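Metallocarboxypeptidase (Trypanosoma cruzi, PDB 3DWC) probably releases single amino acids, other than proline, from the C-terminal end of peptides as a metal-dependent M32-family carboxypeptidase. Local coordinates at residues F303-F317 and I450-Q462. Numbering follows the deposited sequence.
Sequences FAEMQIGRSGAFMEF and IRKGDLGKILAKQ. With GLY (glycine), chain O; ALA (alanine), chain P; SO4 (sulfate ion), chain R.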
loop_
_atom_site.group_PDB
_atom_site.type_symbol
_atom_site.label_atom_id
_atom_site.label_comp_id
_atom_site.label_asym_id
_atom_site.label_seq_id
_atom_site.Cartn_x
_atom_site.Cartn_y
_atom_site.Cartn_z
ATOM N N PHE B 303 -27.349 -4.654 8.276
ATOM C CA PHE B 303 -28.037 -3.709 9.140
ATOM C C PHE B 303 -28.010 -2.297 8.521
ATOM O O PHE B 303 -29.045 -1.615 8.409
ATOM C CB PHE B 303 -27.367 -3.735 10.500
ATOM C CG PHE B 303 -28.109 -2.974 11.546
ATOM C CD1 PHE B 303 -28.996 -3.604 12.371
ATOM C CD2 PHE B 303 -27.898 -1.615 11.693
ATOM C CE1 PHE B 303 -29.674 -2.891 13.365
ATOM C CE2 PHE B 303 -28.527 -0.886 12.714
ATOM C CZ PHE B 303 -29.440 -1.532 13.541
ATOM N N ALA B 304 -26.824 -1.900 8.048
ATOM C CA ALA B 304 -26.647 -0.629 7.367
ATOM C C ALA B 304 -27.421 -0.577 6.067
ATOM O O ALA B 304 -28.259 0.290 5.865
ATOM C CB ALA B 304 -25.096 -0.306 7.104
ATOM N N GLU B 305 -27.124 -1.498 5.180
ATOM C CA GLU B 305 -27.722 -1.521 3.882
ATOM C C GLU B 305 -29.202 -1.780 3.888
ATOM O O GLU B 305 -29.962 -1.024 3.268
ATOM C CB GLU B 305 -27.025 -2.562 2.987
ATOM C CG GLU B 305 -27.453 -2.440 1.591
ATOM C CD GLU B 305 -27.106 -3.620 0.717
ATOM O OE1 GLU B 305 -26.346 -4.508 1.115
ATOM O OE2 GLU B 305 -27.617 -3.624 -0.398
ATOM N N MET B 306 -29.624 -2.865 4.548
ATOM C CA MET B 306 -31.004 -3.345 4.390
ATOM C C MET B 306 -31.938 -2.759 5.415
ATOM O O MET B 306 -33.026 -2.289 5.076
ATOM C CB MET B 306 -31.078 -4.881 4.429
ATOM C CG MET B 306 -30.239 -5.595 3.353
ATOM S SD MET B 306 -30.808 -5.082 1.735
ATOM C CE MET B 306 -30.071 -6.279 0.619
ATOM N N GLN B 307 -31.510 -2.761 6.663
ATOM C CA GLN B 307 -32.364 -2.304 7.744
ATOM C C GLN B 307 -32.523 -0.796 7.764
ATOM O O GLN B 307 -33.600 -0.300 8.103
ATOM C CB GLN B 307 -31.889 -2.837 9.094
ATOM C CG GLN B 307 -31.965 -4.362 9.251
ATOM C CD GLN B 307 -33.382 -4.915 9.171
ATOM O OE1 GLN B 307 -33.598 -6.005 8.658
ATOM N NE2 GLN B 307 -34.337 -4.200 9.721
ATOM N N ILE B 308 -31.478 -0.065 7.402
ATOM C CA ILE B 308 -31.550 1.371 7.311
ATOM C C ILE B 308 -31.647 1.794 5.840
ATOM O O ILE B 308 -32.608 2.452 5.419
ATOM C CB ILE B 308 -30.329 2.057 7.976
ATOM C CG1 ILE B 308 -30.275 1.700 9.460
ATOM C CG2 ILE B 308 -30.377 3.623 7.732
ATOM C CD1 ILE B 308 -29.017 2.131 10.171
ATOM N N GLY B 309 -30.646 1.405 5.076
ATOM C CA GLY B 309 -30.486 1.835 3.661
ATOM C C GLY B 309 -31.647 1.697 2.698
ATOM O O GLY B 309 -31.854 2.572 1.849
ATOM N N ARG B 310 -32.393 0.604 2.783
ATOM C CA ARG B 310 -33.528 0.365 1.882
ATOM C C ARG B 310 -34.869 0.665 2.522
ATOM O O ARG B 310 -35.919 0.312 1.958
ATOM C CB ARG B 310 -33.498 -1.103 1.419
ATOM C CG ARG B 310 -32.204 -1.389 0.573
ATOM C CD ARG B 310 -32.374 -2.555 -0.262
ATOM N NE ARG B 310 -31.129 -3.065 -0.850
ATOM C CZ ARG B 310 -30.711 -2.812 -2.088
ATOM N NH1 ARG B 310 -29.594 -3.402 -2.547
ATOM N NH2 ARG B 310 -31.380 -1.963 -2.884
ATOM N N SER B 311 -34.853 1.276 3.698
ATOM C CA SER B 311 -36.108 1.597 4.394
ATOM C C SER B 311 -36.822 2.788 3.790
ATOM O O SER B 311 -36.183 3.665 3.194
ATOM C CB SER B 311 -35.855 1.869 5.860
ATOM O OG SER B 311 -35.133 3.079 6.100
ATOM N N GLY B 312 -38.158 2.827 3.952
ATOM C CA GLY B 312 -38.938 3.993 3.540
ATOM C C GLY B 312 -38.482 5.275 4.205
ATOM O O GLY B 312 -38.422 6.295 3.573
ATOM N N ALA B 313 -38.192 5.214 5.515
ATOM C CA ALA B 313 -37.684 6.364 6.285
ATOM C C ALA B 313 -36.432 6.953 5.679
ATOM O O ALA B 313 -36.275 8.170 5.606
ATOM C CB ALA B 313 -37.433 5.959 7.784
ATOM N N PHE B 314 -35.500 6.098 5.286
ATOM C CA PHE B 314 -34.267 6.573 4.681
ATOM C C PHE B 314 -34.510 7.220 3.316
ATOM O O PHE B 314 -33.775 8.124 2.910
ATOM C CB PHE B 314 -33.329 5.415 4.586
ATOM C CG PHE B 314 -31.953 5.764 4.156
ATOM C CD1 PHE B 314 -31.070 6.303 5.027
ATOM C CD2 PHE B 314 -31.540 5.484 2.870
ATOM C CE1 PHE B 314 -29.769 6.554 4.658
ATOM C CE2 PHE B 314 -30.242 5.775 2.477
ATOM C CZ PHE B 314 -29.360 6.301 3.402
ATOM N N MET B 315 -35.537 6.774 2.594
ATOM C CA MET B 315 -35.867 7.414 1.319
ATOM C C MET B 315 -36.204 8.888 1.496
ATOM O O MET B 315 -35.988 9.707 0.597
ATOM C CB MET B 315 -37.020 6.664 0.617
ATOM C CG MET B 315 -36.672 5.220 0.207
ATOM S SD MET B 315 -35.128 5.022 -0.738
ATOM C CE MET B 315 -33.978 4.514 0.515
ATOM N N GLU B 316 -36.799 9.204 2.645
ATOM C CA GLU B 316 -37.166 10.558 2.979
ATOM C C GLU B 316 -35.963 11.451 3.166
ATOM O O GLU B 316 -35.958 12.606 2.735
ATOM C CB GLU B 316 -37.988 10.573 4.248
ATOM C CG GLU B 316 -39.263 9.815 4.121
ATOM C CD GLU B 316 -40.178 10.019 5.330
ATOM O OE1 GLU B 316 -40.166 11.145 5.905
ATOM O OE2 GLU B 316 -40.857 9.031 5.701
ATOM N N PHE B 317 -34.943 10.905 3.833
ATOM C CA PHE B 317 -33.646 11.532 3.861
ATOM C C PHE B 317 -32.885 11.541 2.496
ATOM O O PHE B 317 -32.265 12.533 2.113
ATOM C CB PHE B 317 -32.784 10.854 4.913
ATOM C CG PHE B 317 -31.515 11.603 5.198
ATOM C CD1 PHE B 317 -31.522 12.739 6.006
ATOM C CD2 PHE B 317 -30.306 11.158 4.680
ATOM C CE1 PHE B 317 -30.335 13.442 6.275
ATOM C CE2 PHE B 317 -29.116 11.846 4.955
ATOM C CZ PHE B 317 -29.144 12.992 5.756
ATOM N N ILE B 450 -33.494 7.671 11.322
ATOM C CA ILE B 450 -33.253 7.316 9.941
ATOM C C ILE B 450 -33.675 8.441 8.992
ATOM O O ILE B 450 -32.871 8.897 8.196
ATOM C CB ILE B 450 -33.949 5.968 9.557
ATOM C CG1 ILE B 450 -33.347 4.778 10.354
ATOM C CG2 ILE B 450 -33.802 5.702 8.051
ATOM C CD1 ILE B 450 -34.118 3.401 10.251
ATOM N N ARG B 451 -34.914 8.912 9.086
ATOM C CA ARG B 451 -35.400 9.895 8.127
ATOM C C ARG B 451 -34.678 11.242 8.197
ATOM O O ARG B 451 -34.612 11.942 7.197
ATOM C CB ARG B 451 -36.937 10.037 8.201
ATOM C CG ARG B 451 -37.477 10.899 9.262
ATOM C CD ARG B 451 -39.016 10.684 9.393
ATOM N NE ARG B 451 -39.511 11.384 10.556
ATOM C CZ ARG B 451 -39.630 12.710 10.637
ATOM N NH1 ARG B 451 -40.090 13.248 11.759
ATOM N NH2 ARG B 451 -39.323 13.513 9.604
ATOM N N LYS B 452 -34.120 11.575 9.360
ATOM C CA LYS B 452 -33.316 12.762 9.528
ATOM C C LYS B 452 -31.795 12.513 9.363
ATOM O O LYS B 452 -31.023 13.447 9.512
ATOM C CB LYS B 452 -33.541 13.366 10.927
ATOM C CG LYS B 452 -34.962 13.835 11.212
ATOM C CD LYS B 452 -35.041 14.458 12.604
ATOM C CE LYS B 452 -36.502 14.832 12.998
ATOM N NZ LYS B 452 -36.566 15.420 14.370
ATOM N N GLY B 453 -31.363 11.284 9.087
ATOM C CA GLY B 453 -29.941 11.022 8.909
ATOM C C GLY B 453 -29.108 11.306 10.158
ATOM O O GLY B 453 -27.972 11.774 10.070
ATOM N N ASP B 454 -29.722 11.014 11.314
ATOM C CA ASP B 454 -29.190 11.216 12.650
ATOM C C ASP B 454 -29.030 9.850 13.327
ATOM O O ASP B 454 -29.829 9.453 14.193
ATOM C CB ASP B 454 -30.220 12.053 13.422
ATOM C CG ASP B 454 -29.650 12.720 14.622
ATOM O OD1 ASP B 454 -28.416 12.663 14.770
ATOM O OD2 ASP B 454 -30.453 13.318 15.423
ATOM N N LEU B 455 -27.981 9.139 12.951
ATOM C CA LEU B 455 -27.861 7.718 13.315
ATOM C C LEU B 455 -27.171 7.392 14.620
ATOM O O LEU B 455 -27.169 6.252 15.029
ATOM C CB LEU B 455 -27.203 6.912 12.203
ATOM C CG LEU B 455 -27.882 6.992 10.835
ATOM C CD1 LEU B 455 -27.005 6.245 9.838
ATOM C CD2 LEU B 455 -29.317 6.443 10.835
ATOM N N GLY B 456 -26.650 8.381 15.318
ATOM C CA GLY B 456 -25.823 8.122 16.499
ATOM C C GLY B 456 -26.429 7.202 17.556
ATOM O O GLY B 456 -25.705 6.445 18.194
ATOM N N LYS B 457 -27.737 7.286 17.774
ATOM C CA LYS B 457 -28.380 6.490 18.844
ATOM C C LYS B 457 -28.422 5.021 18.396
ATOM O O LYS B 457 -28.292 4.045 19.198
ATOM C CB LYS B 457 -29.785 6.992 19.094
ATOM C CG LYS B 457 -29.879 8.173 20.025
ATOM C CD LYS B 457 -31.287 8.688 20.057
ATOM C CE LYS B 457 -31.403 9.874 20.977
ATOM N NZ LYS B 457 -32.842 10.119 21.301
ATOM N N ILE B 458 -28.592 4.865 17.088
ATOM C CA ILE B 458 -28.642 3.545 16.514
ATOM C C ILE B 458 -27.238 2.972 16.557
ATOM O O ILE B 458 -27.054 1.868 17.052
ATOM C CB ILE B 458 -29.240 3.534 15.107
ATOM C CG1 ILE B 458 -30.674 4.094 15.082
ATOM C CG2 ILE B 458 -29.307 2.081 14.542
ATOM C CD1 ILE B 458 -31.191 4.240 13.593
ATOM N N LEU B 459 -26.245 3.732 16.079
ATOM C CA LEU B 459 -24.877 3.249 15.997
ATOM C C LEU B 459 -24.369 2.934 17.400
ATOM O O LEU B 459 -23.657 1.961 17.572
ATOM C CB LEU B 459 -23.934 4.253 15.281
ATOM C CG LEU B 459 -24.333 4.682 13.860
ATOM C CD1 LEU B 459 -23.486 5.840 13.373
ATOM C CD2 LEU B 459 -24.268 3.450 12.916
ATOM N N ALA B 460 -24.777 3.716 18.406
ATOM C CA ALA B 460 -24.359 3.457 19.768
ATOM C C ALA B 460 -24.850 2.118 20.305
ATOM O O ALA B 460 -24.118 1.409 20.995
ATOM C CB ALA B 460 -24.787 4.578 20.706
ATOM N N LYS B 461 -26.082 1.767 19.985
ATOM C CA LYS B 461 -26.625 0.435 20.360
ATOM C C LYS B 461 -25.852 -0.698 19.690
ATOM O O LYS B 461 -25.606 -1.729 20.304
ATOM C CB LYS B 461 -28.084 0.291 19.939
ATOM C CG LYS B 461 -29.079 1.024 20.750
ATOM C CD LYS B 461 -29.314 0.353 22.123
ATOM C CE LYS B 461 -30.194 1.237 23.032
ATOM N NZ LYS B 461 -30.493 0.566 24.332
ATOM N N GLN B 462 -25.506 -0.516 18.428
ATOM C CA GLN B 462 -24.665 -1.515 17.696
ATOM C C GLN B 462 -23.279 -1.693 18.353
ATOM O O GLN B 462 -22.733 -2.797 18.436
ATOM C CB GLN B 462 -24.435 -1.092 16.264
ATOM C CG GLN B 462 -25.610 -1.308 15.321
ATOM C CD GLN B 462 -25.273 -0.982 13.915
ATOM O OE1 GLN B 462 -25.422 0.191 13.478
ATOM N NE2 GLN B 462 -24.862 -2.027 13.126
HETATM N N GLY O . -26.357 11.151 15.170
HETATM C CA GLY O . -25.825 12.181 16.104
HETATM C C GLY O . -25.394 11.684 17.471
HETATM O O GLY O . -24.190 11.655 17.787
HETATM N N ALA P . -26.391 11.266 18.258
HETATM C CA ALA P . -26.256 10.996 19.704
HETATM C C ALA P . -25.560 9.665 20.002
HETATM O O ALA P . -25.979 8.908 20.887
HETATM C CB ALA P . -27.644 11.041 20.378
HETATM S S SO4 R . -40.547 16.832 10.661
HETATM O O1 SO4 R . -41.433 17.989 10.508
HETATM O O2 SO4 R . -40.062 16.733 12.042
HETATM O O3 SO4 R . -41.306 15.641 10.284
HETATM O O4 SO4 R . -39.387 16.984 9.783
#
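Gly453 lies over one face of the Phe317 ring, its CA 3.7 Å from the ring centroid and only 15° off the normal, a CH-pi contact made possible by a residue without a side chain. At the ring's edge, near its plane, comes Arg451 O, while Arg321 adds a cation-pi contact. Over one face of Phe303, toward the rim, lies Gln462 CG, with the amide plane 34° from the ring and NE2 3.4 Å from Phe303 CD2; Ile458 CG2 meets the edge, 3.6 Å from Phe303 CE2. The amide's stronger partner is Gln300, to which NE2 is hydrogen-bonded. The Phe314 ring has Gly309 CA over one face, with Met315 CE and Ile450 CG2 at its edge.

Between Phe317 and Phe303 the packing is largely aliphatic. Ile450 turns CG2 anti to its backbone N, which sends this methyl into the bend between helices 294-309 and 312-326: it sits 3.5 Å from Phe314 CB, 3.6 Å from Ala313 CB and 4.0 Å from Ile308 CG2. The bend itself is held by Ser311, the N-cap of the second helix. Its OG stands between the backbone N and the carbonyl carbon (chi1 69°), from where it accepts from Phe314 N and donates to Ile308 O, on a lone pair in the carbonyl plane.

No hydrogen bond joins the two segments; the backbones come close at Ala313 and Arg451, where Arg451 CA makes a CA-H...O contact with Ala313 O. The Arg451 guanidinium is salt-bridged to Asp448; a sulfate, probably from the crystallisation liquor, lies at its edge, weakly bonded.

The example illustrates how two helix-to-helix junctions pack together, 294-309 into 312-326 and 443-451 into 456-467, the latter through a Schellman motif at Gly453 and glycine-binding Asp454, within the largely helical M32 carboxypeptidase fold.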